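Local coordinates for putative glucose-6-phosphate 1-epimerase (Salmonella typhimurium, PDB 2HTA), which probably interconverts the alpha and beta anomers of glucose 6-phosphate and related hexose 6-phosphates, acting as a monomeric mutarotase, at residues T151-F156 and E167-F172; W118-H123 and L132-Q137; H248-N253 and R299-I304; D40-V45 and F55-A60. All blocks are in the same frame, centred on the assembly; numbering follows the deposited sequence.

Contact 1: residues T151-F156 and E167-F172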
loop_
_atom_site.group_PDB
_atom_site.type_symbol
_atom_site.label_atom_id
_atom_site.label_comp_id
_atom_site.label_asym_id
_atom_site.label_seq_id
_atom_site.Cartn_x
_atom_site.Cartn_y
_atom_site.Cartn_z
ATOM N N THR A 151 9.803 11.914 12.648
ATOM C CA THR A 151 8.356 11.796 12.857
ATOM C C THR A 151 7.762 11.569 11.456
ATOM O O THR A 151 7.985 12.381 10.531
ATOM C CB THR A 151 7.754 13.088 13.441
ATOM O OG1 THR A 151 8.396 13.381 14.680
ATOM C CG2 THR A 151 6.268 12.886 13.684
ATOM N N LEU A 152 7.034 10.460 11.292
ATOM C CA LEU A 152 6.457 10.086 10.026
ATOM C C LEU A 152 4.948 10.220 10.206
ATOM O O LEU A 152 4.413 9.787 11.247
ATOM C CB LEU A 152 6.721 8.604 9.769
ATOM C CG LEU A 152 7.498 8.028 8.614
ATOM C CD1 LEU A 152 7.223 6.465 8.498
ATOM C CD2 LEU A 152 7.282 8.735 7.276
ATOM N N LEU A 153 4.296 10.901 9.255
ATOM C CA LEU A 153 2.852 11.055 9.241
ATOM C C LEU A 153 2.260 10.381 8.024
ATOM O O LEU A 153 2.789 10.534 6.930
ATOM C CB LEU A 153 2.435 12.547 9.218
ATOM C CG LEU A 153 2.919 13.214 10.505
ATOM C CD1 LEU A 153 3.226 14.651 10.389
ATOM C CD2 LEU A 153 1.912 12.977 11.633
ATOM N N ALA A 154 1.160 9.658 8.204
ATOM C CA ALA A 154 0.437 9.038 7.073
ATOM C C ALA A 154 -0.978 9.630 7.170
ATOM O O ALA A 154 -1.659 9.448 8.191
ATOM C CB ALA A 154 0.402 7.519 7.182
ATOM N N ARG A 155 -1.360 10.387 6.162
ATOM C CA ARG A 155 -2.693 11.030 6.117
ATOM C C ARG A 155 -3.475 10.345 5.052
ATOM O O ARG A 155 -2.955 10.169 3.938
ATOM C CB ARG A 155 -2.530 12.520 5.800
ATOM C CG ARG A 155 -1.683 13.282 6.837
ATOM C CD ARG A 155 -1.686 14.768 6.523
ATOM N NE ARG A 155 -1.241 15.557 7.659
ATOM C CZ ARG A 155 0.017 15.947 7.844
ATOM N NH1 ARG A 155 0.345 16.667 8.917
ATOM N NH2 ARG A 155 0.933 15.652 6.935
ATOM N N PHE A 156 -4.685 9.891 5.395
ATOM C CA PHE A 156 -5.579 9.195 4.492
ATOM C C PHE A 156 -6.864 9.966 4.307
ATOM O O PHE A 156 -7.320 10.600 5.250
ATOM C CB PHE A 156 -5.970 7.855 5.084
ATOM C CG PHE A 156 -4.806 6.938 5.260
ATOM C CD1 PHE A 156 -4.011 7.033 6.399
ATOM C CD2 PHE A 156 -4.468 6.039 4.243
ATOM C CE1 PHE A 156 -2.875 6.153 6.556
ATOM C CE2 PHE A 156 -3.367 5.146 4.425
ATOM C CZ PHE A 156 -2.590 5.240 5.560
ATOM N N GLU A 167 4.551 11.592 4.864
ATOM C CA GLU A 167 5.376 12.794 5.069
ATOM C C GLU A 167 6.368 12.494 6.198
ATOM O O GLU A 167 5.959 12.074 7.300
ATOM C CB GLU A 167 4.454 13.945 5.482
ATOM C CG GLU A 167 5.152 15.216 5.825
ATOM C CD GLU A 167 4.108 16.331 6.153
ATOM O OE1 GLU A 167 3.827 16.645 7.355
ATOM O OE2 GLU A 167 3.552 16.848 5.165
ATOM N N ALA A 168 7.648 12.644 5.896
ATOM C CA ALA A 168 8.723 12.269 6.847
ATOM C C ALA A 168 9.474 13.530 7.283
ATOM O O ALA A 168 9.998 14.288 6.440
ATOM C CB ALA A 168 9.679 11.269 6.205
ATOM N N HIS A 169 9.494 13.781 8.582
ATOM C CA HIS A 169 10.174 14.948 9.144
ATOM C C HIS A 169 11.482 14.496 9.788
ATOM O O HIS A 169 11.493 13.591 10.623
ATOM C CB HIS A 169 9.310 15.602 10.219
ATOM C CG HIS A 169 8.036 16.173 9.678
ATOM N ND1 HIS A 169 7.854 17.525 9.463
ATOM C CD2 HIS A 169 6.877 15.574 9.327
ATOM C CE1 HIS A 169 6.633 17.733 8.990
ATOM N NE2 HIS A 169 6.021 16.567 8.900
ATOM N N GLY A 170 12.555 15.184 9.463
ATOM C CA GLY A 170 13.890 14.805 10.037
ATOM C C GLY A 170 14.994 15.296 9.115
ATOM O O GLY A 170 14.731 16.106 8.212
ATOM N N GLU A 171 16.219 14.804 9.319
ATOM C CA GLU A 171 17.323 15.165 8.431
ATOM C C GLU A 171 17.944 13.881 7.971
ATOM O O GLU A 171 18.720 13.255 8.734
ATOM C CB GLU A 171 18.388 15.973 9.184
ATOM C CG GLU A 171 17.892 17.150 10.033
ATOM C CD GLU A 171 17.430 18.366 9.219
ATOM O OE1 GLU A 171 18.088 18.779 8.203
ATOM O OE2 GLU A 171 16.384 18.942 9.620
ATOM N N PHE A 172 17.586 13.452 6.760
ATOM C CA PHE A 172 18.031 12.144 6.311
ATOM C C PHE A 172 17.651 12.022 4.854
ATOM O O PHE A 172 16.911 12.836 4.331
ATOM C CB PHE A 172 17.446 10.967 7.161
ATOM C CG PHE A 172 15.996 11.146 7.560
ATOM C CD1 PHE A 172 15.007 11.256 6.600
ATOM C CD2 PHE A 172 15.623 11.217 8.903
ATOM C CE1 PHE A 172 13.622 11.428 6.951
ATOM C CE2 PHE A 172 14.298 11.424 9.266
ATOM C CZ PHE A 172 13.261 11.520 8.294
#
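Leu152 and Ala168 meet on the buried face of two antiparallel strands, where Leu152 CD2 lies 3.6 Å from Ala168 CB. The two form a non-hydrogen-bonded pair, and the close spacing of their backbones also brings Leu152 CA to 3.4 Å from Glu167 O in a CA-H...O contact. Trp96 and Trp118 pack on Leu152 as well, so this face belongs to the protein interior. On either side of the pair the strands are laced by backbone hydrogen bonds, two between Thr151 and His169 and two between Leu153 and Glu167; the straightest, Leu153 N to Glu167 O, measures 2.8 Å.

The other face is polar and partly open to solvent. Here the extended Glu167 side chain, with CG trans to the backbone N (chi1 176°), runs alongside Leu153 and places OE1 between two donors. Arg155 NH2 lies 3.1 Å from Glu167 OE1, above the carboxylate plane, in a salt bridge that is almost linear at the hydrogen, while His169 NE2 reaches Glu167 OE1 from the opposite face at 2.7 Å. The guanidinium and carboxylate planes stand 63° apart, and OE1 lies in the guanidinium plane. Leu153 CD1 lies beside this polar group, 3.7 Å from both Glu167 OE1 and His169 NE2. His169 ND1 is hydrogen-bonded to Glu295; with NE2 on Glu167, the ring is held at both nitrogens, which probably fixes its rotation. An apolar inner face and a charged outer one are what this beta hairpin, strands 151-158 and 162-169, contributes to the large antiparallel sheet of the galactose mutarotase-like fold.

Contact 2: residues W118-H123 and L132-Q137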
loop_
_atom_site.group_PDB
_atom_site.type_symbol
_atom_site.label_atom_id
_atom_site.label_comp_id
_atom_site.label_asym_id
_atom_site.label_seq_id
_atom_site.Cartn_x
_atom_site.Cartn_y
_atom_site.Cartn_z
ATOM N N TRP A 118 1.703 2.663 15.003
ATOM C CA TRP A 118 1.490 4.126 14.841
ATOM C C TRP A 118 0.294 4.609 15.674
ATOM O O TRP A 118 -0.658 3.870 15.916
ATOM C CB TRP A 118 1.160 4.508 13.395
ATOM C CG TRP A 118 2.196 4.168 12.342
ATOM C CD1 TRP A 118 2.878 2.976 12.207
ATOM C CD2 TRP A 118 2.594 4.992 11.235
ATOM N NE1 TRP A 118 3.692 3.022 11.090
ATOM C CE2 TRP A 118 3.545 4.240 10.467
ATOM C CE3 TRP A 118 2.280 6.289 10.837
ATOM C CZ2 TRP A 118 4.138 4.738 9.273
ATOM C CZ3 TRP A 118 2.872 6.798 9.638
ATOM C CH2 TRP A 118 3.800 6.033 8.883
ATOM N N ALA A 119 0.321 5.881 16.035
ATOM C CA ALA A 119 -0.770 6.453 16.836
ATOM C C ALA A 119 -1.771 7.021 15.834
ATOM O O ALA A 119 -1.380 7.523 14.804
ATOM C CB ALA A 119 -0.196 7.583 17.749
ATOM N N LEU A 120 -3.041 6.922 16.128
ATOM C CA LEU A 120 -4.012 7.696 15.386
ATOM C C LEU A 120 -4.103 9.054 16.030
ATOM O O LEU A 120 -4.692 9.233 17.125
ATOM C CB LEU A 120 -5.345 6.959 15.386
ATOM C CG LEU A 120 -6.574 7.737 14.872
ATOM C CD1 LEU A 120 -6.314 8.021 13.374
ATOM C CD2 LEU A 120 -7.889 6.959 14.997
ATOM N N LYS A 121 -3.508 10.056 15.363
ATOM C CA LYS A 121 -3.320 11.372 15.927
ATOM C C LYS A 121 -4.552 12.238 15.706
ATOM O O LYS A 121 -4.886 13.061 16.588
ATOM C CB LYS A 121 -2.113 12.042 15.244
ATOM C CG LYS A 121 -1.678 13.331 15.821
ATOM C CD LYS A 121 -0.542 13.958 14.955
ATOM C CE LYS A 121 0.083 15.158 15.693
ATOM N NZ LYS A 121 0.513 14.805 17.115
ATOM N N ALA A 122 -5.204 12.107 14.563
ATOM C CA ALA A 122 -6.342 13.010 14.239
ATOM C C ALA A 122 -7.265 12.361 13.261
ATOM O O ALA A 122 -6.867 11.444 12.558
ATOM C CB ALA A 122 -5.847 14.350 13.683
ATOM N N HIS A 123 -8.487 12.885 13.177
ATOM C CA HIS A 123 -9.415 12.436 12.182
ATOM C C HIS A 123 -10.563 13.412 12.133
ATOM O O HIS A 123 -10.772 14.150 13.081
ATOM C CB HIS A 123 -9.908 10.989 12.510
ATOM C CG HIS A 123 -10.450 10.843 13.891
ATOM N ND1 HIS A 123 -11.793 11.022 14.179
ATOM C CD2 HIS A 123 -9.843 10.540 15.070
ATOM C CE1 HIS A 123 -11.981 10.870 15.482
ATOM N NE2 HIS A 123 -10.817 10.557 16.038
ATOM N N LEU A 132 -7.971 10.683 8.128
ATOM C CA LEU A 132 -7.287 10.185 9.328
ATOM C C LEU A 132 -5.798 10.502 9.205
ATOM O O LEU A 132 -5.246 10.450 8.095
ATOM C CB LEU A 132 -7.402 8.651 9.439
ATOM C CG LEU A 132 -8.784 7.975 9.504
ATOM C CD1 LEU A 132 -9.250 7.681 8.089
ATOM C CD2 LEU A 132 -8.614 6.651 10.279
ATOM N N THR A 133 -5.175 10.815 10.344
ATOM C CA THR A 133 -3.724 11.060 10.373
ATOM C C THR A 133 -3.134 10.129 11.402
ATOM O O THR A 133 -3.538 10.160 12.555
ATOM C CB THR A 133 -3.425 12.440 10.805
ATOM O OG1 THR A 133 -4.014 13.363 9.871
ATOM C CG2 THR A 133 -1.928 12.656 10.787
ATOM N N PHE A 134 -2.157 9.335 10.978
ATOM C CA PHE A 134 -1.413 8.429 11.868
ATOM C C PHE A 134 -0.003 8.986 12.011
ATOM O O PHE A 134 0.549 9.617 11.072
ATOM C CB PHE A 134 -1.356 7.023 11.243
ATOM C CG PHE A 134 -2.676 6.332 11.155
ATOM C CD1 PHE A 134 -3.530 6.505 10.017
ATOM C CD2 PHE A 134 -3.109 5.528 12.197
ATOM C CE1 PHE A 134 -4.778 5.809 9.949
ATOM C CE2 PHE A 134 -4.334 4.830 12.103
ATOM C CZ PHE A 134 -5.154 4.971 11.006
ATOM N N GLU A 135 0.630 8.725 13.160
ATOM C CA GLU A 135 1.991 9.256 13.366
ATOM C C GLU A 135 2.909 8.137 13.908
ATOM O O GLU A 135 2.504 7.381 14.796
ATOM C CB GLU A 135 1.912 10.362 14.412
ATOM C CG GLU A 135 3.269 11.004 14.695
ATOM C CD GLU A 135 3.128 12.143 15.701
ATOM O OE1 GLU A 135 2.999 11.876 16.901
ATOM O OE2 GLU A 135 3.073 13.305 15.285
ATOM N N LEU A 136 4.143 8.098 13.419
ATOM C CA LEU A 136 5.167 7.210 13.963
ATOM C C LEU A 136 6.347 8.068 14.350
ATOM O O LEU A 136 6.702 8.997 13.630
ATOM C CB LEU A 136 5.579 6.154 12.949
ATOM C CG LEU A 136 6.631 5.140 13.488
ATOM C CD1 LEU A 136 5.919 4.115 14.405
ATOM C CD2 LEU A 136 7.174 4.427 12.289
ATOM N N GLN A 137 6.942 7.812 15.535
ATOM C CA GLN A 137 8.137 8.574 15.923
ATOM C C GLN A 137 9.271 7.649 16.263
ATOM O O GLN A 137 9.056 6.511 16.678
ATOM C CB GLN A 137 7.867 9.468 17.112
ATOM C CG GLN A 137 6.871 10.603 16.736
ATOM C CD GLN A 137 6.779 11.625 17.793
ATOM O OE1 GLN A 137 6.130 11.394 18.801
ATOM N NE2 GLN A 137 7.435 12.775 17.592
#
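Trp118 lays its indole across Leu136 at the open end of a beta hairpin whose strands, 119-125 and 130-137, are interrupted by a classic beta bulge. Leu136 CB sits over the centre of the indole face, 3.8 Å from the centroid of the five-membered ring, and the two side chains cross at about a right angle. The indole turns its edge to the backbone of Phe134, with Trp118 CE3 3.7 Å from Phe134 C, and NE1 is bonded to Ala113 O.

A second CH-pi contact forms further along the same strands. Leu120, its CG trans to the backbone N (chi1 169°), carries CD1 over the Phe134 ring, 4.1 Å from the centroid and displaced toward the rim; Leu132 CD2 packs against the same methyl. On the face bearing Ala119 and Thr133, Lys121 and Glu135 slant past each other on the protein surface, joined by a long salt bridge of 3.5 Å between NZ and OE2. The bulge lets Lys121 point to this side together with Ala122. Both residues face Thr133, whose carbonyl oxygen accepts twice: from Lys121 N at 2.8 Å, and from Ala122 N, on a lone pair, at 3.3 Å.

Contact 3: residues H248-N253 and R299-I304; sequences HHHHLN and RLAQTI
His249 and Ala301 are joined by two backbone hydrogen bonds, His249 N to Ala301 O at 2.9 Å and Ala301 N to His249 O at 3.1 Å, and form the hydrogen-bonded pair of an antiparallel ladder that ends here. The next residue, His250, leaves the strand with a positive phi of 68° and turns its side chain back toward Arg299. The planes of its ring and of the Arg299 guanidinium are inclined by 66°, with NE2 of His250 2.9 Å from NH1 of Arg299; the bend of the arginine chain at chi3 (-81°) brings the group round to the imidazole.

Packing takes over on the inner side. Leu300 CD1 reaches His251, 3.6 Å from its CA and 3.8 Å from its CB. His248 and Gln302 share the buried face of the sheet without bonding each other. They are linked instead through Thr283, whose hydroxyl pairs with both His248 ND1 and Gln302 NE2, while Ser233 takes His248 NE2 and Ser180 takes Gln302 OE1. The side chain of Gln302 lies about 6 Å from that of Glu282, an inferred active-site residue. Strand 298-308 runs between strands 242-249 and 162-169 in its sheet, and its inner face packs on strands 172-183 and 278-286.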
loop_
_atom_site.group_PDB
_atom_site.type_symbol
_atom_site.label_atom_id
_atom_site.label_comp_id
_atom_site.label_asym_id
_atom_site.label_seq_id
_atom_site.Cartn_x
_atom_site.Cartn_y
_atom_site.Cartn_z
ATOM N N HIS A 248 0.094 9.049 -8.962
ATOM C CA HIS A 248 1.330 9.130 -8.216
ATOM C C HIS A 248 1.780 10.572 -8.134
ATOM O O HIS A 248 1.741 11.329 -9.151
ATOM C CB HIS A 248 2.429 8.275 -8.885
ATOM C CG HIS A 248 1.983 6.891 -9.264
ATOM N ND1 HIS A 248 1.913 5.852 -8.357
ATOM C CD2 HIS A 248 1.500 6.406 -10.436
ATOM C CE1 HIS A 248 1.452 4.768 -8.966
ATOM N NE2 HIS A 248 1.211 5.073 -10.233
ATOM N N HIS A 249 2.152 10.988 -6.912
ATOM C CA HIS A 249 2.690 12.356 -6.710
ATOM C C HIS A 249 3.942 12.346 -5.868
ATOM O O HIS A 249 4.047 11.581 -4.945
ATOM C CB HIS A 249 1.624 13.259 -6.077
ATOM C CG HIS A 249 0.668 13.839 -7.091
ATOM N ND1 HIS A 249 -0.632 13.404 -7.225
ATOM C CD2 HIS A 249 0.862 14.774 -8.062
ATOM C CE1 HIS A 249 -1.216 14.082 -8.201
ATOM N NE2 HIS A 249 -0.322 14.903 -8.748
ATOM N N HIS A 250 4.893 13.219 -6.210
ATOM C CA HIS A 250 6.133 13.402 -5.463
ATOM C C HIS A 250 7.043 12.187 -5.564
ATOM O O HIS A 250 8.007 12.106 -4.801
ATOM C CB HIS A 250 5.906 13.797 -3.970
ATOM C CG HIS A 250 4.781 14.762 -3.767
ATOM N ND1 HIS A 250 4.767 16.019 -4.330
ATOM C CD2 HIS A 250 3.608 14.630 -3.091
ATOM C CE1 HIS A 250 3.638 16.635 -4.011
ATOM N NE2 HIS A 250 2.918 15.821 -3.248
ATOM N N HIS A 251 6.734 11.258 -6.465
ATOM C CA HIS A 251 7.448 9.985 -6.595
ATOM C C HIS A 251 8.497 10.106 -7.651
ATOM O O HIS A 251 8.583 11.148 -8.364
ATOM C CB HIS A 251 6.427 8.875 -7.098
ATOM C CG HIS A 251 5.954 9.180 -8.465
ATOM N ND1 HIS A 251 5.262 10.351 -8.738
ATOM C CD2 HIS A 251 6.213 8.608 -9.657
ATOM C CE1 HIS A 251 5.022 10.411 -10.035
ATOM N NE2 HIS A 251 5.615 9.393 -10.620
ATOM N N LEU A 252 9.322 9.048 -7.765
ATOM C CA LEU A 252 10.259 8.913 -8.902
ATOM C C LEU A 252 9.920 7.775 -9.851
ATOM O O LEU A 252 10.227 7.831 -11.062
ATOM C CB LEU A 252 11.697 8.679 -8.400
ATOM C CG LEU A 252 12.839 9.458 -9.011
ATOM C CD1 LEU A 252 12.487 11.030 -9.127
ATOM C CD2 LEU A 252 14.069 9.190 -8.128
ATOM N N ASN A 253 9.261 6.755 -9.332
ATOM C CA ASN A 253 9.119 5.502 -10.010
ATOM C C ASN A 253 7.732 4.947 -9.740
ATOM O O ASN A 253 7.064 5.367 -8.779
ATOM C CB ASN A 253 10.122 4.456 -9.416
ATOM C CG ASN A 253 11.520 4.991 -9.291
ATOM O OD1 ASN A 253 12.113 4.962 -8.184
ATOM N ND2 ASN A 253 12.098 5.452 -10.423
ATOM N N ARG A 299 7.772 13.978 0.970
ATOM C CA ARG A 299 6.402 13.570 0.813
ATOM C C ARG A 299 6.331 12.541 -0.301
ATOM O O ARG A 299 7.114 12.582 -1.250
ATOM C CB ARG A 299 5.508 14.795 0.486
ATOM C CG ARG A 299 5.447 15.816 1.634
ATOM C CD ARG A 299 4.265 16.787 1.500
ATOM N NE ARG A 299 4.576 17.864 0.568
ATOM C CZ ARG A 299 3.866 18.124 -0.533
ATOM N NH1 ARG A 299 2.795 17.387 -0.802
ATOM N NH2 ARG A 299 4.196 19.141 -1.347
ATOM N N LEU A 300 5.389 11.603 -0.181
ATOM C CA LEU A 300 5.066 10.671 -1.255
ATOM C C LEU A 300 3.530 10.442 -1.148
ATOM O O LEU A 300 2.996 10.305 -0.022
ATOM C CB LEU A 300 5.762 9.350 -0.984
ATOM C CG LEU A 300 5.840 8.276 -2.075
ATOM C CD1 LEU A 300 6.615 8.794 -3.338
ATOM C CD2 LEU A 300 6.451 6.990 -1.493
ATOM N N ALA A 301 2.831 10.466 -2.287
ATOM C CA ALA A 301 1.352 10.349 -2.249
ATOM C C ALA A 301 0.836 9.523 -3.376
ATOM O O ALA A 301 1.380 9.527 -4.484
ATOM C CB ALA A 301 0.663 11.740 -2.243
ATOM N N GLN A 302 -0.274 8.849 -3.081
ATOM C CA GLN A 302 -1.004 8.062 -4.061
ATOM C C GLN A 302 -2.533 8.341 -3.893
ATOM O O GLN A 302 -3.007 8.408 -2.758
ATOM C CB GLN A 302 -0.702 6.585 -3.806
ATOM C CG GLN A 302 -1.406 5.657 -4.835
ATOM C CD GLN A 302 -1.161 4.211 -4.590
ATOM O OE1 GLN A 302 -2.062 3.502 -4.159
ATOM N NE2 GLN A 302 0.086 3.747 -4.857
ATOM N N THR A 303 -3.246 8.545 -5.003
ATOM C CA THR A 303 -4.687 8.672 -5.037
ATOM C C THR A 303 -5.219 7.556 -5.927
ATOM O O THR A 303 -4.617 7.205 -6.940
ATOM C CB THR A 303 -5.100 10.092 -5.507
ATOM O OG1 THR A 303 -4.672 11.003 -4.486
ATOM C CG2 THR A 303 -6.635 10.209 -5.642
ATOM N N ILE A 304 -6.292 6.932 -5.452
ATOM C CA ILE A 304 -6.939 5.840 -6.132
ATOM C C ILE A 304 -8.387 6.223 -6.473
ATOM O O ILE A 304 -9.150 6.736 -5.609
ATOM C CB ILE A 304 -6.961 4.565 -5.234
ATOM C CG1 ILE A 304 -5.575 4.302 -4.617
ATOM C CG2 ILE A 304 -7.498 3.363 -6.081
ATOM C CD1 ILE A 304 -5.596 3.280 -3.411
#

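Contact 4: residues D40-V45 and F55-A60; sequences DLDLIV and FALQGA
Leu41 and Gln58 are brought together by different chi1 settings at the open end of the beta hairpin of strands 41-48 and 51-56. Gln58 has CG trans to the backbone N (-178°) and stays extended, whereas Leu41 places CG trans to its carbonyl carbon (-57°); the leucine methyl CD2 consequently comes to 3.6 Å from Gln58 OE1. The amide itself is held by the backbone of a neighbouring loop, OE1 by Gly85 N and NE2 by Lys83 O, so Leu41 packs on a group already fixed in its rotation.

Further along, Ile44 and Phe55 form a hydrogen-bonded antiparallel pair, with Phe55 N 2.8 Å from Ile44 O and Ile44 N 2.9 Å from Phe55 O. The Phe55 ring turns its edge to Ile44 O. Leu43 and Ala56 point to the other face, where Leu43 CD2 lies 3.9 Å from Ala56 CB.

Beyond Ala56 the ladder gives way to a type II turn from Leu57 to Ala60. Asp42 O still receives Leu57 N, at 3.2 Å, and also a hydrogen from a water that in turn accepts from Gln58 N at 2.9 Å, bridging the two segments. Leu57 spreads its two methyls over strand 41-48, CD1 against Asp42 CB and CD2 against Ile44 CG1. Helix 14-22 touches Leu43 through Ile20, whereas Ile44 and Phe55 face Leu132 of strand 130-137, and strand 33-38 flanks strand 41-48 on its other edge.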
loop_
_atom_site.group_PDB
_atom_site.type_symbol
_atom_site.label_atom_id
_atom_site.label_comp_id
_atom_site.label_asym_id
_atom_site.label_seq_id
_atom_site.Cartn_x
_atom_site.Cartn_y
_atom_site.Cartn_z
ATOM N N ASP A 40 -3.341 -10.314 17.430
ATOM C CA ASP A 40 -2.512 -9.361 18.165
ATOM C C ASP A 40 -2.855 -7.875 17.898
ATOM O O ASP A 40 -2.476 -7.016 18.693
ATOM C CB ASP A 40 -1.043 -9.487 17.779
ATOM C CG ASP A 40 -0.347 -10.698 18.374
ATOM O OD1 ASP A 40 -0.938 -11.387 19.233
ATOM O OD2 ASP A 40 0.820 -10.953 17.970
ATOM N N LEU A 41 -3.534 -7.555 16.793
ATOM C CA LEU A 41 -3.461 -6.181 16.263
ATOM C C LEU A 41 -4.714 -5.352 16.436
ATOM O O LEU A 41 -5.821 -5.831 16.135
ATOM C CB LEU A 41 -3.152 -6.211 14.756
ATOM C CG LEU A 41 -1.859 -6.944 14.341
ATOM C CD1 LEU A 41 -1.554 -6.765 12.855
ATOM C CD2 LEU A 41 -0.678 -6.457 15.187
ATOM N N ASP A 42 -4.513 -4.135 16.923
ATOM C CA ASP A 42 -5.588 -3.194 17.034
ATOM C C ASP A 42 -5.886 -2.634 15.637
ATOM O O ASP A 42 -4.951 -2.292 14.924
ATOM C CB ASP A 42 -5.175 -2.084 17.953
ATOM C CG ASP A 42 -5.276 -2.514 19.405
ATOM O OD1 ASP A 42 -6.132 -3.385 19.709
ATOM O OD2 ASP A 42 -4.507 -1.996 20.220
ATOM N N LEU A 43 -7.169 -2.628 15.259
ATOM C CA LEU A 43 -7.621 -2.138 13.930
ATOM C C LEU A 43 -8.537 -0.911 14.103
ATOM O O LEU A 43 -9.292 -0.840 15.068
ATOM C CB LEU A 43 -8.435 -3.211 13.162
ATOM C CG LEU A 43 -7.752 -4.583 13.090
ATOM C CD1 LEU A 43 -8.557 -5.576 12.234
ATOM C CD2 LEU A 43 -6.321 -4.423 12.488
ATOM N N ILE A 44 -8.443 0.028 13.173
ATOM C CA ILE A 44 -9.368 1.144 13.074
ATOM C C ILE A 44 -10.266 0.883 11.868
ATOM O O ILE A 44 -9.796 0.717 10.741
ATOM C CB ILE A 44 -8.631 2.503 12.921
ATOM C CG1 ILE A 44 -7.585 2.716 14.061
ATOM C CG2 ILE A 44 -9.668 3.632 12.750
ATOM C CD1 ILE A 44 -8.195 2.828 15.505
ATOM N N VAL A 45 -11.576 0.816 12.125
ATOM C CA VAL A 45 -12.510 0.394 11.120
ATOM C C VAL A 45 -13.482 1.554 10.815
ATOM O O VAL A 45 -14.080 2.110 11.726
ATOM C CB VAL A 45 -13.305 -0.876 11.546
ATOM C CG1 VAL A 45 -14.324 -1.220 10.481
ATOM C CG2 VAL A 45 -12.347 -2.097 11.820
ATOM N N PHE A 55 -7.919 -0.242 8.865
ATOM C CA PHE A 55 -6.505 0.003 9.001
ATOM C C PHE A 55 -5.995 -0.850 10.152
ATOM O O PHE A 55 -6.733 -1.123 11.091
ATOM C CB PHE A 55 -6.298 1.434 9.459
ATOM C CG PHE A 55 -6.693 2.483 8.465
ATOM C CD1 PHE A 55 -5.735 3.091 7.639
ATOM C CD2 PHE A 55 -8.019 2.918 8.404
ATOM C CE1 PHE A 55 -6.139 4.087 6.704
ATOM C CE2 PHE A 55 -8.420 3.912 7.496
ATOM C CZ PHE A 55 -7.481 4.500 6.665
ATOM N N ALA A 56 -4.714 -1.215 10.129
ATOM C CA ALA A 56 -4.071 -1.623 11.366
ATOM C C ALA A 56 -3.290 -0.411 11.879
ATOM O O ALA A 56 -2.645 0.329 11.087
ATOM C CB ALA A 56 -3.102 -2.804 11.108
ATOM N N LEU A 57 -3.266 -0.247 13.213
ATOM C CA LEU A 57 -2.367 0.722 13.837
ATOM C C LEU A 57 -0.938 0.362 13.511
ATOM O O LEU A 57 -0.097 1.264 13.307
ATOM C CB LEU A 57 -2.531 0.808 15.361
ATOM C CG LEU A 57 -3.853 1.467 15.782
ATOM C CD1 LEU A 57 -4.039 1.401 17.309
ATOM C CD2 LEU A 57 -3.930 2.961 15.312
ATOM N N GLN A 58 -0.646 -0.938 13.510
ATOM C CA GLN A 58 0.688 -1.410 13.097
ATOM C C GLN A 58 0.959 -1.095 11.637
ATOM O O GLN A 58 0.253 -1.579 10.744
ATOM C CB GLN A 58 0.840 -2.909 13.371
ATOM C CG GLN A 58 2.206 -3.438 13.001
ATOM C CD GLN A 58 2.357 -4.827 13.538
ATOM O OE1 GLN A 58 2.546 -5.005 14.726
ATOM N NE2 GLN A 58 2.250 -5.801 12.680
ATOM N N GLY A 59 1.966 -0.267 11.365
ATOM C CA GLY A 59 2.214 0.157 10.003
ATOM C C GLY A 59 1.279 1.213 9.419
ATOM O O GLY A 59 1.352 1.472 8.202
ATOM N N ALA A 60 0.418 1.826 10.242
ATOM C CA ALA A 60 -0.694 2.669 9.724
ATOM C C ALA A 60 -1.159 2.073 8.407
ATOM O O ALA A 60 -1.150 2.750 7.358
ATOM C CB ALA A 60 -0.227 4.110 9.500
HETATM O O HOH W 1 -2.253 -2.978 14.739
#

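Overall arrangement
Contacts 1, 2 and 3 belong to one large antiparallel sheet, whereas contact 4 lies in a smaller five-stranded one and is the most buried of the four. Strands 130-137 and 151-158 are neighbours, so contacts 1 and 2 join directly; strand 162-169 likewise adjoins strand 298-308 of contact 3. Contact 4 meets contacts 1 and 2 through aromatic and alanine packing and, with contact 2, a probable backbone hydrogen bond from Trp118 to Leu57, but remains about 10 Å from contact 3 at the nearest atoms. Salt bridges mark the outer faces of contacts 1 and 2, the side chains of contact 4 are mostly apolar apart from the buried Gln58 amide, and contact 3 carries buried polar side chains near the inferred active site.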